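Local atomic coordinates of synaptotagmin-1 (Arabidopsis thaliana, PDB entry 7AS6), a protein that binds lipids and helps maintain plasma membrane integrity in plants during freezing and osmotic stress. Residues Gly8-Lys13 against Leu95-Met100; Phe64-Arg67 against Thr71-Leu74. One frame throughout, in Å; residues are numbered along the deposited sequence.

Interaction 1 (Gly8-Lys13 against Leu95-Met100)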
loop_
_atom_site.group_PDB
_atom_site.type_symbol
_atom_site.label_atom_id
_atom_site.label_comp_id
_atom_site.label_asym_id
_atom_site.label_seq_id
_atom_site.Cartn_x
_atom_site.Cartn_y
_atom_site.Cartn_z
ATOM N N GLY A 8 -7.576 -2.274 17.900
ATOM C CA GLY A 8 -8.576 -2.539 16.896
ATOM C C GLY A 8 -7.916 -3.147 15.682
ATOM O O GLY A 8 -6.780 -3.618 15.739
ATOM N N ILE A 9 -8.647 -3.121 14.578
ATOM C CA ILE A 9 -8.184 -3.685 13.320
ATOM C C ILE A 9 -8.437 -2.660 12.228
ATOM O O ILE A 9 -9.528 -2.085 12.148
ATOM C CB ILE A 9 -8.890 -5.014 13.007
ATOM C CG1 ILE A 9 -8.527 -6.056 14.065
ATOM C CG2 ILE A 9 -8.504 -5.510 11.627
ATOM C CD1 ILE A 9 -9.368 -7.302 13.988
ATOM N N VAL A 10 -7.427 -2.404 11.406
ATOM C CA VAL A 10 -7.570 -1.504 10.272
ATOM C C VAL A 10 -7.684 -2.341 9.006
ATOM O O VAL A 10 -6.884 -3.258 8.778
ATOM C CB VAL A 10 -6.411 -0.496 10.205
ATOM C CG1 VAL A 10 -5.067 -1.202 10.150
ATOM C CG2 VAL A 10 -6.593 0.425 9.024
ATOM N N HIS A 11 -8.707 -2.058 8.206
ATOM C CA HIS A 11 -8.910 -2.708 6.920
ATOM C C HIS A 11 -8.341 -1.793 5.848
ATOM O O HIS A 11 -8.769 -0.640 5.730
ATOM C CB HIS A 11 -10.392 -2.991 6.667
ATOM C CG HIS A 11 -11.014 -3.912 7.675
ATOM N ND1 HIS A 11 -11.203 -5.258 7.442
ATOM C CD2 HIS A 11 -11.486 -3.681 8.924
ATOM C CE1 HIS A 11 -11.766 -5.814 8.500
ATOM N NE2 HIS A 11 -11.943 -4.879 9.415
ATOM N N VAL A 12 -7.346 -2.296 5.109
ATOM C CA VAL A 12 -6.605 -1.544 4.095
ATOM C C VAL A 12 -6.978 -2.111 2.738
ATOM O O VAL A 12 -6.749 -3.295 2.462
ATOM C CB VAL A 12 -5.084 -1.639 4.298
ATOM C CG1 VAL A 12 -4.369 -0.752 3.282
ATOM C CG2 VAL A 12 -4.704 -1.255 5.707
ATOM N N LYS A 13 -7.554 -1.285 1.896
ATOM C CA LYS A 13 -7.878 -1.705 0.550
ATOM C C LYS A 13 -6.886 -1.017 -0.367
ATOM O O LYS A 13 -6.728 0.208 -0.304
ATOM C CB LYS A 13 -9.319 -1.349 0.177
ATOM C CG LYS A 13 -9.783 -2.009 -1.129
ATOM C CD LYS A 13 -11.182 -1.551 -1.518
ATOM C CE LYS A 13 -12.021 -2.696 -2.055
ATOM N NZ LYS A 13 -13.452 -2.271 -2.170
ATOM N N LEU A 95 1.576 6.393 5.172
ATOM C CA LEU A 95 0.236 6.855 5.535
ATOM C C LEU A 95 0.008 6.564 7.010
ATOM O O LEU A 95 -0.127 5.400 7.399
ATOM C CB LEU A 95 -0.842 6.195 4.681
ATOM C CG LEU A 95 -2.276 6.525 5.099
ATOM C CD1 LEU A 95 -2.490 8.025 5.119
ATOM C CD2 LEU A 95 -3.301 5.859 4.185
ATOM N N ALA A 96 -0.047 7.622 7.817
ATOM C CA ALA A 96 -0.178 7.463 9.256
ATOM C C ALA A 96 -1.582 7.009 9.601
ATOM O O ALA A 96 -2.557 7.433 8.981
ATOM C CB ALA A 96 0.134 8.773 9.974
ATOM N N LEU A 97 -1.684 6.131 10.596
ATOM C CA LEU A 97 -2.997 5.697 11.036
ATOM C C LEU A 97 -3.750 6.798 11.779
ATOM O O LEU A 97 -4.973 6.711 11.896
ATOM C CB LEU A 97 -2.875 4.446 11.906
ATOM C CG LEU A 97 -2.304 3.200 11.223
ATOM C CD1 LEU A 97 -2.560 1.960 12.073
ATOM C CD2 LEU A 97 -2.894 3.046 9.831
ATOM N N LYS A 98 -3.069 7.844 12.254
ATOM C CA LYS A 98 -3.791 8.935 12.903
ATOM C C LYS A 98 -4.700 9.687 11.938
ATOM O O LYS A 98 -5.420 10.594 12.368
ATOM C CB LYS A 98 -2.818 9.909 13.581
ATOM C CG LYS A 98 -2.016 10.810 12.640
ATOM C CD LYS A 98 -0.927 11.571 13.404
ATOM C CE LYS A 98 -0.012 12.354 12.476
ATOM N NZ LYS A 98 1.361 12.529 13.060
ATOM N N GLU A 99 -4.683 9.334 10.656
ATOM C CA GLU A 99 -5.640 9.830 9.682
ATOM C C GLU A 99 -6.872 8.939 9.552
ATOM O O GLU A 99 -7.818 9.325 8.858
ATOM C CB GLU A 99 -4.964 9.971 8.312
ATOM C CG GLU A 99 -3.973 11.126 8.207
ATOM C CD GLU A 99 -4.642 12.482 8.351
ATOM O OE1 GLU A 99 -4.156 13.302 9.160
ATOM O OE2 GLU A 99 -5.661 12.731 7.664
ATOM N N MET A 100 -6.873 7.757 10.177
ATOM C CA MET A 100 -8.039 6.876 10.181
ATOM C C MET A 100 -9.244 7.569 10.816
ATOM O O MET A 100 -9.105 8.518 11.590
ATOM C CB MET A 100 -7.773 5.594 10.981
ATOM C CG MET A 100 -6.716 4.636 10.444
ATOM S SD MET A 100 -6.612 3.186 11.539
ATOM C CE MET A 100 -6.287 3.967 13.123
#
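V10 meets M100 and, more loosely, L97 across the interior of this C2 domain. The contact is wholly apolar and small, about 102 Å² with both sides summed. V10 points from strand 8-18 toward the turn that follows strand 88-96. L97 and M100 point back at it from that turn.

The V10 and M100 side chains cross at about a right angle. The thioether sulfur does the touching, not the terminal methyl. SD of M100 lies 3.7 Å from CG2 of V10. It is also 3.9 Å from CB of V10, so it rests against the branch point and one methyl. The M100 chain runs straight through CG, then bends at SD (chi3 -56°). The bend carries CE off to one side, farther from V10 than the sulfur is.

The valine methyls meet different neighbours most closely. CG2, anti to the backbone N, lies nearest M100. CG1, between N and the carbonyl carbon (chi1 56°), comes within 4.5 Å of CD1 of L97, a loose contact.

L97 and M100 can both face V10 because the backbone coils between them. Residues 97-99 form a 3-10 turn. It is closed by the bond from M100 N to L97 O, 2.8 Å long.

V10 lies on the sheet that also holds strands 57-66 and 131-140. The turn carrying L97 and M100 follows strand 88-96, an outermost strand of the other sheet, so the contact links one sheet to a turn leaving the other. F64 and V66 of strand 57-66 also touch V10. L97 also packs on L74 of strand 73-80, and M100 packs on Y138 of strand 131-140.

Interaction 2 (Phe64-Arg67 against Thr71-Leu74)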
loop_
_atom_site.group_PDB
_atom_site.type_symbol
_atom_site.label_atom_id
_atom_site.label_comp_id
_atom_site.label_asym_id
_atom_site.label_seq_id
_atom_site.Cartn_x
_atom_site.Cartn_y
_atom_site.Cartn_z
ATOM N N PHE A 64 -4.806 -5.422 9.388
ATOM C CA PHE A 64 -3.708 -5.310 10.343
ATOM C C PHE A 64 -4.255 -5.063 11.743
ATOM O O PHE A 64 -5.211 -4.299 11.914
ATOM C CB PHE A 64 -2.769 -4.167 9.987
ATOM C CG PHE A 64 -2.028 -4.367 8.696
ATOM C CD1 PHE A 64 -2.574 -3.943 7.489
ATOM C CD2 PHE A 64 -0.776 -4.968 8.688
ATOM C CE1 PHE A 64 -1.879 -4.124 6.289
ATOM C CE2 PHE A 64 -0.073 -5.149 7.492
ATOM C CZ PHE A 64 -0.626 -4.725 6.299
ATOM N N SER A 65 -3.628 -5.687 12.743
ATOM C CA SER A 65 -3.913 -5.361 14.137
ATOM C C SER A 65 -3.264 -4.030 14.487
ATOM O O SER A 65 -2.092 -3.798 14.167
ATOM C CB SER A 65 -3.399 -6.458 15.067
ATOM O OG SER A 65 -4.168 -7.637 14.938
ATOM N N VAL A 66 -4.026 -3.153 15.133
ATOM C CA VAL A 66 -3.557 -1.821 15.491
ATOM C C VAL A 66 -3.263 -1.795 16.979
ATOM O O VAL A 66 -4.124 -2.152 17.795
ATOM C CB VAL A 66 -4.590 -0.742 15.127
ATOM C CG1 VAL A 66 -4.004 0.643 15.374
ATOM C CG2 VAL A 66 -5.029 -0.892 13.691
ATOM N N ARG A 67 -2.048 -1.363 17.332
ATOM C CA ARG A 67 -1.625 -1.240 18.718
ATOM C C ARG A 67 -1.437 0.199 19.175
ATOM O O ARG A 67 -1.427 0.443 20.384
ATOM C CB ARG A 67 -0.323 -2.022 18.950
ATOM C CG ARG A 67 -0.543 -3.525 18.958
ATOM C CD ARG A 67 0.747 -4.317 18.905
ATOM N NE ARG A 67 0.466 -5.750 18.920
ATOM C CZ ARG A 67 0.281 -6.494 17.831
ATOM N NH1 ARG A 67 0.358 -5.953 16.621
ATOM N NH2 ARG A 67 0.025 -7.787 17.952
ATOM N N THR A 71 0.775 6.530 16.718
ATOM C CA THR A 71 2.177 6.421 16.321
ATOM C C THR A 71 2.382 5.687 15.003
ATOM O O THR A 71 3.324 6.008 14.263
ATOM C CB THR A 71 2.977 5.692 17.405
ATOM O OG1 THR A 71 2.763 6.333 18.664
ATOM C CG2 THR A 71 4.478 5.704 17.083
ATOM N N GLN A 72 1.531 4.708 14.699
ATOM C CA GLN A 72 1.821 3.733 13.654
ATOM C C GLN A 72 1.479 4.266 12.272
ATOM O O GLN A 72 0.477 4.963 12.086
ATOM C CB GLN A 72 1.053 2.444 13.913
ATOM C CG GLN A 72 1.736 1.533 14.892
ATOM C CD GLN A 72 0.941 0.281 15.142
ATOM O OE1 GLN A 72 -0.238 0.346 15.481
ATOM N NE2 GLN A 72 1.574 -0.874 14.963
ATOM N N VAL A 73 2.325 3.935 11.296
ATOM C CA VAL A 73 2.133 4.366 9.920
ATOM C C VAL A 73 2.241 3.151 9.009
ATOM O O VAL A 73 2.982 2.202 9.287
ATOM C CB VAL A 73 3.144 5.463 9.503
ATOM C CG1 VAL A 73 3.269 6.524 10.591
ATOM C CG2 VAL A 73 4.481 4.875 9.233
ATOM N N LEU A 74 1.462 3.168 7.933
ATOM C CA LEU A 74 1.562 2.162 6.888
ATOM C C LEU A 74 2.575 2.621 5.856
ATOM O O LEU A 74 2.680 3.812 5.561
ATOM C CB LEU A 74 0.210 1.938 6.217
ATOM C CG LEU A 74 -0.827 1.237 7.092
ATOM C CD1 LEU A 74 -2.207 1.525 6.559
ATOM C CD2 LEU A 74 -0.564 -0.265 7.121
HETATM O O HOH W 1 0.090 -3.587 15.231
#
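Q72 reaches across to the backbone of R67 where the chain passes from one sheet of the C2 beta sandwich to the other. Strands 57-66 and 73-80 follow each other in the chain but belong to different sheets. Their connection is thus a beta arch, not a hairpin. The two segments bury about 176 Å², both sides summed.

The polar part centres on the Q72 amide. R67 N donates to Q72 OE1 over 3.1 Å, with an N-H...O angle of 152°. The donor approaches the carbonyl at 134° and is tilted 24° from its plane. OE1 also accepts from the backbone N of D68, so two consecutive peptide groups grip one oxygen. A methyl lies beside this oxygen too: CG1 of V66 is 3.8 Å from Q72 OE1. The other end of the amide is held as well: NE2 donates to S38 O. The glutamine thereby ties the arch to the chain at S38, and bonds at both ends fix the rotation of its amide. A chain extended beyond CG lets Q72 span the distance.

The apolar part is the pair F64-L74. CD2 of L74 sits over one face of the F64 ring, offset toward the rim, 4.2 Å from F64 CE1. I35 and L37 of strand 31-37 also pack on F64, and V10 and V12 of strand 8-18 touch it as well.

The R67 side chain leads away from the arch, and its NE donates to R4 O. A water links the R67 side chain back to Q72. The water lies in the guanidinium plane, at its edge, and accepts from R67 NH1 at 2.8 Å. The same water oxygen accepts a second bond, from Q72 NE2, at 3.1 Å.

Both contacts are buried and lie away from the cadmium site. Each ties one sheet of the sandwich to chain leaving or entering the other. Interaction 1 does so between residues far apart in sequence, interaction 2 through a short connection nested inside the chain loop that interaction 1 closes. Interaction 1 is purely apolar. Interaction 2 adds a polar group, the Q72 amide, where the chain changes sheets; it accepts from backbone N-H groups of the connection. In each sheet the strands are neighbours: probable hydrogen bonds run between G8 O and V66 N (2.9 Å) and between L95 O and L74 N (2.8 Å). V10 CG1 packs on V66 CG2 at 3.6 Å.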